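Long-range contacts in benzoate 1,2-dioxygenase beta subunit (Burkholderia mallei ATCC 23344, PDB 3E99), which forms the beta subunit of a ring-hydroxylating dioxygenase that converts benzoate to its cis-dihydrodiol, and probably has a structural role beside the catalytic alpha subunit: residues R19-K24 with T90-A95; G104-V109 with R131-F136. All blocks are in the same frame, centred on the assembly; numbering follows the deposited sequence.

Contact 1: residues R19-K24 with T90-A95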
ATOM      1  N   ARG A  19       7.041  -9.719   6.908  1.00 22.83           N
ATOM      2  CA  ARG A  19       8.231 -10.159   6.191  1.00 22.54           C
ATOM      3  C   ARG A  19       8.631 -11.587   6.559  1.00 24.76           C
ATOM      4  O   ARG A  19       9.059 -12.381   5.692  1.00 23.67           O
ATOM      5  CB  ARG A  19       9.435  -9.221   6.428  1.00 24.71           C
ATOM      6  CG  ARG A  19      10.746  -9.734   5.833  1.00 25.22           C
ATOM      7  CD  ARG A  19      11.791  -8.671   5.794  1.00 27.79           C
ATOM      8  NE  ARG A  19      11.915  -7.955   7.043  1.00 23.03           N
ATOM      9  CZ  ARG A  19      12.535  -8.400   8.129  1.00 30.55           C
ATOM     10  NH1 ARG A  19      13.097  -9.587   8.153  1.00 28.03           N
ATOM     11  NH2 ARG A  19      12.637  -7.626   9.190  1.00 30.19           N
ATOM     12  N   LEU A  20       8.511 -11.936   7.839  1.00 23.91           N
ATOM     13  CA  LEU A  20       8.909 -13.280   8.251  1.00 23.39           C
ATOM     14  C   LEU A  20       8.035 -14.365   7.568  1.00 22.49           C
ATOM     15  O   LEU A  20       8.536 -15.446   7.243  1.00 25.91           O
ATOM     16  CB  LEU A  20       8.931 -13.402   9.780  1.00 26.84           C
ATOM     17  CG  LEU A  20       9.976 -12.472  10.417  1.00 26.00           C
ATOM     18  CD1 LEU A  20       9.851 -12.492  11.933  1.00 19.72           C
ATOM     19  CD2 LEU A  20      11.413 -12.771   9.972  1.00 29.68           C
ATOM     20  N   LEU A  21       6.775 -14.059   7.287  1.00 20.54           N
ATOM     21  CA  LEU A  21       5.909 -14.949   6.511  1.00 20.26           C
ATOM     22  C   LEU A  21       6.312 -14.974   5.054  1.00 21.74           C
ATOM     23  O   LEU A  21       6.391 -16.027   4.433  1.00 24.28           O
ATOM     24  CB  LEU A  21       4.423 -14.517   6.593  1.00 21.36           C
ATOM     25  CG  LEU A  21       3.715 -14.678   7.908  1.00 24.66           C
ATOM     26  CD1 LEU A  21       2.371 -13.926   7.900  1.00 23.06           C
ATOM     27  CD2 LEU A  21       3.550 -16.176   8.188  1.00 23.26           C
ATOM     28  N   ASP A  22       6.552 -13.802   4.487  1.00 23.73           N
ATOM     29  CA  ASP A  22       6.877 -13.739   3.067  1.00 21.88           C
ATOM     30  C   ASP A  22       8.201 -14.447   2.790  1.00 23.76           C
ATOM     31  O   ASP A  22       8.369 -15.028   1.724  1.00 22.84           O
ATOM     32  CB  ASP A  22       6.964 -12.314   2.556  1.00 20.78           C
ATOM     33  CG  ASP A  22       5.611 -11.608   2.525  1.00 26.00           C
ATOM     34  OD1 ASP A  22       4.574 -12.271   2.387  1.00 19.45           O
ATOM     35  OD2 ASP A  22       5.609 -10.363   2.569  1.00 20.38           O
ATOM     36  N   ASP A  23       9.095 -14.410   3.752  1.00 24.02           N
ATOM     37  CA  ASP A  23      10.419 -15.035   3.611  1.00 27.08           C
ATOM     38  C   ASP A  23      10.506 -16.449   4.208  1.00 25.60           C
ATOM     39  O   ASP A  23      11.579 -17.040   4.230  1.00 24.85           O
ATOM     40  CB  ASP A  23      11.482 -14.148   4.203  1.00 24.08           C
ATOM     41  CG  ASP A  23      11.792 -12.920   3.323  1.00 28.45           C
ATOM     42  OD1 ASP A  23      11.372 -12.878   2.142  1.00 32.41           O
ATOM     43  OD2 ASP A  23      12.415 -11.977   3.867  1.00 28.85           O
ATOM     44  N   LYS A  24       9.367 -16.983   4.664  1.00 23.44           N
ATOM     45  CA  LYS A  24       9.213 -18.346   5.130  1.00 23.89           C
ATOM     46  C   LYS A  24      10.095 -18.687   6.313  1.00 22.41           C
ATOM     47  O   LYS A  24      10.525 -19.841   6.473  1.00 23.11           O
ATOM     48  CB  LYS A  24       9.376 -19.295   3.943  1.00 26.15           C
ATOM     49  CG  LYS A  24       8.516 -18.754   2.763  1.00 29.04           C
ATOM     50  CD  LYS A  24       8.202 -19.701   1.686  1.00 36.83           C
ATOM     51  CE  LYS A  24       7.319 -19.035   0.594  1.00 39.88           C
ATOM     52  NZ  LYS A  24       5.851 -18.981   0.944  1.00 48.52           N
ATOM     53  N   THR A  90       4.841 -14.856  -1.727  1.00 24.09           N
ATOM     54  CA  THR A  90       3.789 -13.993  -1.176  1.00 22.52           C
ATOM     55  C   THR A  90       4.422 -12.628  -0.911  1.00 23.23           C
ATOM     56  O   THR A  90       5.646 -12.522  -0.703  1.00 22.64           O
ATOM     57  CB  THR A  90       3.152 -14.539   0.126  1.00 25.77           C
ATOM     58  OG1 THR A  90       4.149 -14.716   1.134  1.00 21.37           O
ATOM     59  CG2 THR A  90       2.419 -15.889  -0.099  1.00 23.35           C
ATOM     60  N   SER A  91       3.586 -11.611  -0.893  1.00 23.51           N
ATOM     61  CA  SER A  91       4.031 -10.244  -0.623  1.00 22.65           C
ATOM     62  C   SER A  91       2.922  -9.528   0.129  1.00 21.42           C
ATOM     63  O   SER A  91       1.861  -9.250  -0.420  1.00 20.40           O
ATOM     64  CB  SER A  91       4.351  -9.487  -1.894  1.00 24.32           C
ATOM     65  OG  SER A  91       4.995  -8.246  -1.599  1.00 27.43           O
ATOM     66  N   HIS A  92       3.161  -9.294   1.420  1.00 23.24           N
ATOM     67  CA  HIS A  92       2.255  -8.535   2.273  1.00 20.51           C
ATOM     68  C   HIS A  92       2.430  -7.035   2.050  1.00 19.10           C
ATOM     69  O   HIS A  92       3.554  -6.553   1.829  1.00 22.03           O
ATOM     70  CB  HIS A  92       2.521  -8.837   3.757  1.00 23.31           C
ATOM     71  CG  HIS A  92       2.036 -10.177   4.191  1.00 22.81           C
ATOM     72  ND1 HIS A  92       2.528 -11.352   3.665  1.00 21.90           N
ATOM     73  CD2 HIS A  92       1.090 -10.530   5.098  1.00 22.25           C
ATOM     74  CE1 HIS A  92       1.881 -12.364   4.208  1.00 24.87           C
ATOM     75  NE2 HIS A  92       1.021 -11.895   5.092  1.00 22.95           N
ATOM     76  N   ASN A  93       1.301  -6.312   2.146  1.00 21.79           N
ATOM     77  CA  ASN A  93       1.246  -4.866   1.941  1.00 23.13           C
ATOM     78  C   ASN A  93       0.319  -4.295   2.981  1.00 22.29           C
ATOM     79  O   ASN A  93      -0.901  -4.487   2.912  1.00 21.28           O
ATOM     80  CB  ASN A  93       0.743  -4.508   0.544  1.00 24.56           C
ATOM     81  CG  ASN A  93       1.624  -5.097  -0.580  1.00 21.78           C
ATOM     82  OD1 ASN A  93       2.637  -4.496  -1.021  1.00 26.06           O
ATOM     83  ND2 ASN A  93       1.196  -6.252  -1.097  1.00 22.78           N
ATOM     84  N   ILE A  94       0.905  -3.659   3.986  1.00 22.62           N
ATOM     85  CA  ILE A  94       0.175  -3.196   5.177  1.00 21.80           C
ATOM     86  C   ILE A  94      -0.052  -1.716   4.966  1.00 25.90           C
ATOM     87  O   ILE A  94       0.926  -0.970   4.763  1.00 28.72           O
ATOM     88  CB  ILE A  94       1.014  -3.418   6.460  1.00 21.90           C
ATOM     89  CG1 ILE A  94       1.408  -4.911   6.688  1.00 31.03           C
ATOM     90  CG2 ILE A  94       0.317  -2.786   7.734  1.00 18.57           C
ATOM     91  CD1 ILE A  94       0.279  -5.815   6.729  1.00 41.23           C
ATOM     92  N   ALA A  95      -1.315  -1.286   5.061  1.00 25.05           N
ATOM     93  CA  ALA A  95      -1.737   0.079   4.692  1.00 22.84           C
ATOM     94  C   ALA A  95      -2.679   0.657   5.750  1.00 21.73           C
ATOM     95  O   ALA A  95      -3.366  -0.054   6.484  1.00 21.83           O
ATOM     96  CB  ALA A  95      -2.478   0.050   3.330  1.00 24.90           C
TER
HETATM   97  O   HOH W   1       4.954 -16.938   2.419  1.00 26.69           O
HETATM   98  O   HOH W   2       7.655 -15.087  -0.803  1.00 29.21           O

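Contact 2: residues G104-V109 with R131-F136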
ATOM      1  N   GLY A 104      -0.904   0.665  29.180  1.00 27.01           N
ATOM      2  CA  GLY A 104       0.481   0.458  29.540  1.00 29.28           C
ATOM      3  C   GLY A 104       1.312   0.299  28.274  1.00 29.72           C
ATOM      4  O   GLY A 104       1.329   1.176  27.412  1.00 32.11           O
ATOM      5  N   ASP A 105       1.989  -0.842  28.167  1.00 30.47           N
ATOM      6  CA  ASP A 105       2.853  -1.151  27.030  1.00 30.29           C
ATOM      7  C   ASP A 105       2.133  -2.015  25.978  1.00 31.33           C
ATOM      8  O   ASP A 105       2.778  -2.507  25.035  1.00 29.68           O
ATOM      9  CB  ASP A 105       4.110  -1.870  27.517  1.00 33.43           C
ATOM     10  CG  ASP A 105       5.070  -0.950  28.273  1.00 28.75           C
ATOM     11  OD1 ASP A 105       5.257   0.217  27.844  1.00 42.41           O
ATOM     12  OD2 ASP A 105       5.642  -1.416  29.279  1.00 42.65           O
ATOM     13  N   VAL A 106       0.813  -2.204  26.141  1.00 29.54           N
ATOM     14  CA  VAL A 106       0.014  -2.906  25.146  1.00 27.67           C
ATOM     15  C   VAL A 106      -0.705  -1.906  24.238  1.00 25.92           C
ATOM     16  O   VAL A 106      -1.577  -1.131  24.673  1.00 24.01           O
ATOM     17  CB  VAL A 106      -0.996  -3.877  25.727  1.00 27.93           C
ATOM     18  CG1 VAL A 106      -1.661  -4.631  24.593  1.00 30.16           C
ATOM     19  CG2 VAL A 106      -0.332  -4.895  26.737  1.00 25.14           C
ATOM     20  N   HIS A 107      -0.357  -1.987  22.962  1.00 24.41           N
ATOM     21  CA  HIS A 107      -0.796  -1.040  21.954  1.00 23.89           C
ATOM     22  C   HIS A 107      -1.704  -1.747  20.971  1.00 26.00           C
ATOM     23  O   HIS A 107      -1.377  -2.836  20.510  1.00 24.01           O
ATOM     24  CB  HIS A 107       0.418  -0.454  21.247  1.00 25.05           C
ATOM     25  CG  HIS A 107       1.173   0.527  22.084  1.00 23.42           C
ATOM     26  ND1 HIS A 107       0.971   1.882  21.993  1.00 28.20           N
ATOM     27  CD2 HIS A 107       2.111   0.347  23.047  1.00 28.39           C
ATOM     28  CE1 HIS A 107       1.746   2.499  22.867  1.00 34.71           C
ATOM     29  NE2 HIS A 107       2.449   1.593  23.521  1.00 26.06           N
ATOM     30  N   THR A 108      -2.867  -1.156  20.700  1.00 25.06           N
ATOM     31  CA  THR A 108      -3.837  -1.737  19.798  1.00 22.09           C
ATOM     32  C   THR A 108      -3.961  -0.853  18.558  1.00 25.14           C
ATOM     33  O   THR A 108      -4.161   0.363  18.673  1.00 26.25           O
ATOM     34  CB  THR A 108      -5.206  -1.910  20.497  1.00 25.09           C
ATOM     35  OG1 THR A 108      -5.068  -2.751  21.660  1.00 24.01           O
ATOM     36  CG2 THR A 108      -6.245  -2.558  19.560  1.00 25.14           C
ATOM     37  N   VAL A 109      -3.847  -1.473  17.369  1.00 25.68           N
ATOM     38  CA  VAL A 109      -3.895  -0.770  16.091  1.00 25.42           C
ATOM     39  C   VAL A 109      -4.802  -1.538  15.127  1.00 23.99           C
ATOM     40  O   VAL A 109      -5.018  -2.753  15.298  1.00 25.08           O
ATOM     41  CB  VAL A 109      -2.489  -0.666  15.462  1.00 29.35           C
ATOM     42  CG1 VAL A 109      -1.554   0.182  16.388  1.00 31.19           C
ATOM     43  CG2 VAL A 109      -1.912  -2.055  15.260  1.00 25.09           C
ATOM     44  N   ARG A 131      -6.944  -6.155  13.211  1.00 24.00           N
ATOM     45  CA  ARG A 131      -6.709  -5.507  14.482  1.00 25.09           C
ATOM     46  C   ARG A 131      -5.691  -6.308  15.279  1.00 22.97           C
ATOM     47  O   ARG A 131      -5.822  -7.509  15.482  1.00 23.99           O
ATOM     48  CB  ARG A 131      -8.019  -5.340  15.281  1.00 25.71           C
ATOM     49  CG  ARG A 131      -7.840  -4.609  16.575  1.00 28.28           C
ATOM     50  CD  ARG A 131      -9.169  -4.248  17.257  1.00 28.88           C
ATOM     51  NE  ARG A 131      -9.863  -3.197  16.509  1.00 25.38           N
ATOM     52  CZ  ARG A 131     -10.948  -3.380  15.734  1.00 23.43           C
ATOM     53  NH1 ARG A 131     -11.512  -4.567  15.614  1.00 29.21           N
ATOM     54  NH2 ARG A 131     -11.459  -2.349  15.085  1.00 33.62           N
ATOM     55  N   TYR A 132      -4.632  -5.641  15.701  1.00 24.83           N
ATOM     56  CA  TYR A 132      -3.609  -6.253  16.538  1.00 25.40           C
ATOM     57  C   TYR A 132      -3.558  -5.556  17.911  1.00 24.77           C
ATOM     58  O   TYR A 132      -3.621  -4.339  17.981  1.00 22.81           O
ATOM     59  CB  TYR A 132      -2.237  -6.102  15.901  1.00 25.68           C
ATOM     60  CG  TYR A 132      -1.810  -7.071  14.826  1.00 23.32           C
ATOM     61  CD1 TYR A 132      -2.714  -7.633  13.934  1.00 28.53           C
ATOM     62  CD2 TYR A 132      -0.436  -7.269  14.589  1.00 23.77           C
ATOM     63  CE1 TYR A 132      -2.271  -8.479  12.918  1.00 25.31           C
ATOM     64  CE2 TYR A 132       0.016  -8.057  13.547  1.00 23.54           C
ATOM     65  CZ  TYR A 132      -0.892  -8.679  12.731  1.00 21.64           C
ATOM     66  OH  TYR A 132      -0.422  -9.481  11.713  1.00 24.10           O
ATOM     67  N   ALA A 133      -3.431  -6.336  18.985  1.00 24.25           N
ATOM     68  CA  ALA A 133      -2.920  -5.844  20.272  1.00 23.65           C
ATOM     69  C   ALA A 133      -1.520  -6.399  20.440  1.00 21.37           C
ATOM     70  O   ALA A 133      -1.320  -7.621  20.350  1.00 23.01           O
ATOM     71  CB  ALA A 133      -3.806  -6.305  21.428  1.00 24.05           C
ATOM     72  N   ILE A 134      -0.564  -5.514  20.691  1.00 23.45           N
ATOM     73  CA  ILE A 134       0.843  -5.871  20.712  1.00 25.72           C
ATOM     74  C   ILE A 134       1.459  -5.391  22.023  1.00 28.28           C
ATOM     75  O   ILE A 134       1.363  -4.211  22.346  1.00 26.96           O
ATOM     76  CB  ILE A 134       1.616  -5.208  19.559  1.00 25.28           C
ATOM     77  CG1 ILE A 134       0.989  -5.507  18.204  1.00 21.91           C
ATOM     78  CG2 ILE A 134       3.065  -5.657  19.580  1.00 20.29           C
ATOM     79  CD1 ILE A 134       1.329  -4.478  17.141  1.00 28.41           C
ATOM     80  N   ASP A 135       2.115  -6.308  22.728  1.00 26.13           N
ATOM     81  CA  ASP A 135       2.798  -6.037  23.987  1.00 24.60           C
ATOM     82  C   ASP A 135       4.239  -5.609  23.743  1.00 26.62           C
ATOM     83  O   ASP A 135       5.073  -6.387  23.219  1.00 25.55           O
ATOM     84  CB  ASP A 135       2.766  -7.304  24.848  1.00 27.12           C
ATOM     85  CG  ASP A 135       3.457  -7.133  26.198  1.00 29.62           C
ATOM     86  OD1 ASP A 135       3.854  -6.006  26.587  1.00 27.01           O
ATOM     87  OD2 ASP A 135       3.593  -8.159  26.866  1.00 26.89           O
ATOM     88  N   PHE A 136       4.533  -4.349  24.047  1.00 24.28           N
ATOM     89  CA  PHE A 136       5.885  -3.833  23.890  1.00 26.49           C
ATOM     90  C   PHE A 136       6.703  -3.803  25.186  1.00 27.87           C
ATOM     91  O   PHE A 136       7.768  -3.185  25.234  1.00 30.00           O
ATOM     92  CB  PHE A 136       5.862  -2.436  23.275  1.00 28.36           C
ATOM     93  CG  PHE A 136       5.522  -2.411  21.799  1.00 27.06           C
ATOM     94  CD1 PHE A 136       4.197  -2.390  21.369  1.00 27.83           C
ATOM     95  CD2 PHE A 136       6.530  -2.383  20.844  1.00 29.77           C
ATOM     96  CE1 PHE A 136       3.887  -2.338  20.032  1.00 32.02           C
ATOM     97  CE2 PHE A 136       6.208  -2.313  19.485  1.00 29.36           C
ATOM     98  CZ  PHE A 136       4.898  -2.314  19.093  1.00 25.55           C
TER

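Contact 1: residues R19-K24 with T90-A95
Asp22, in the last turn of helix 7-22, meets strand 89-103 where the two backbones come nearest, with its CA 5.3 Å from the CA of Thr90. Asp23 leaves helical geometry, and a Schellman motif ends the helix: Lys24, at positive phi, sends its N to Leu21 O (3.1 Å), and Ala25 N bonds Leu20 O. The carboxylate of Asp22 then takes three strand donors. With CG beside the backbone N (chi1 -69°), it is carried across to residues 90-92. Asp22 OD2 receives an almost straight bond from the backbone N of His92 (2.9 Å, 179°) on its syn side. Asp22 OD1 is gripped twice, each time from out of the carboxylate plane: ND1 of His92 reaches its syn side at 2.6 Å through a bent bond, and Thr90 OG1 its anti side at 2.8 Å. OD1 lies near the imidazole plane although carboxylate and ring planes are 48° apart. Leu21 CD1 packs against the same ring, 3.7 Å from His92 NE2. One water donates to Leu21 O and Thr90 OG1 and accepts from Lys24 NZ; another joins Asp22 O to Thr90 N. Beyond the contact, His92 NE2 bonds the C-terminal carboxylate of Ile164, and Asn112 of a second subunit bonds His92 O. With a carboxylate at each ring nitrogen, the buried imidazole is fixed in rotation and would probably be biased toward its protonated form.

Contact 2: residues G104-V109 with R131-F136
Val109 and Tyr132 form a hydrogen-bonded pair in the antiparallel beta hairpin of strands 106-119 and 122-135, whose segment axes run 163° apart. Val109 N to Tyr132 O and Tyr132 N to Val109 O are each 2.9 Å, and a reciprocal pair between His107 and Ile134 matches them. On the helix-facing side, Val109 turns CG1 beside its own N (chi1 -63°), leaving CG2 between N and the carbonyl carbon, where it rests 4.1 Å from Tyr132 CB. The phenol of Tyr132 leads away from this strand pair to Glu17 and Lys146. His107 and Phe136 set their ring planes nearly perpendicular, at 88°, with His107 CD2 3.8 Å from Phe136 CD1; the approach is oblique. Helix 7-22 packs on this face through Ile10 and Phe13. The other face carries smaller groups: Ala133 CB touches Val106 CG1 (4.2 Å) and Thr108 OG1. Thr108 CG2, trans to the backbone N, crosses the aliphatic part of Arg131 at a slant, near CG and CD; the NE of Arg131 pairs with Glu100. Past the last bridge, Phe136 N still bonds Asp105 O at 2.7 Å, and that same oxygen lies at the edge of the Phe136 ring, near its plane.

In the fold
Both contacts belong to the NTF2-type fold, in which helix 7-22 packs against a curved mixed sheet, and their centres lie 20 Å apart. Contact 1 is the buried one: it fastens the C-terminal end of that helix to strand 89-103, one of the two edge strands within the chain, through a charged side chain and waters. Contact 2, partly buried, joins two neighbouring inner strands mainly by backbone bonding, with apolar packing on the face toward the same helix and a mixture of small, apolar and charged side chains on the other. Strand 106-119 links them, bonding strand 89-103 along its other edge. Only contact 1 adjoins other subunits of the trimer; contact 2 touches none.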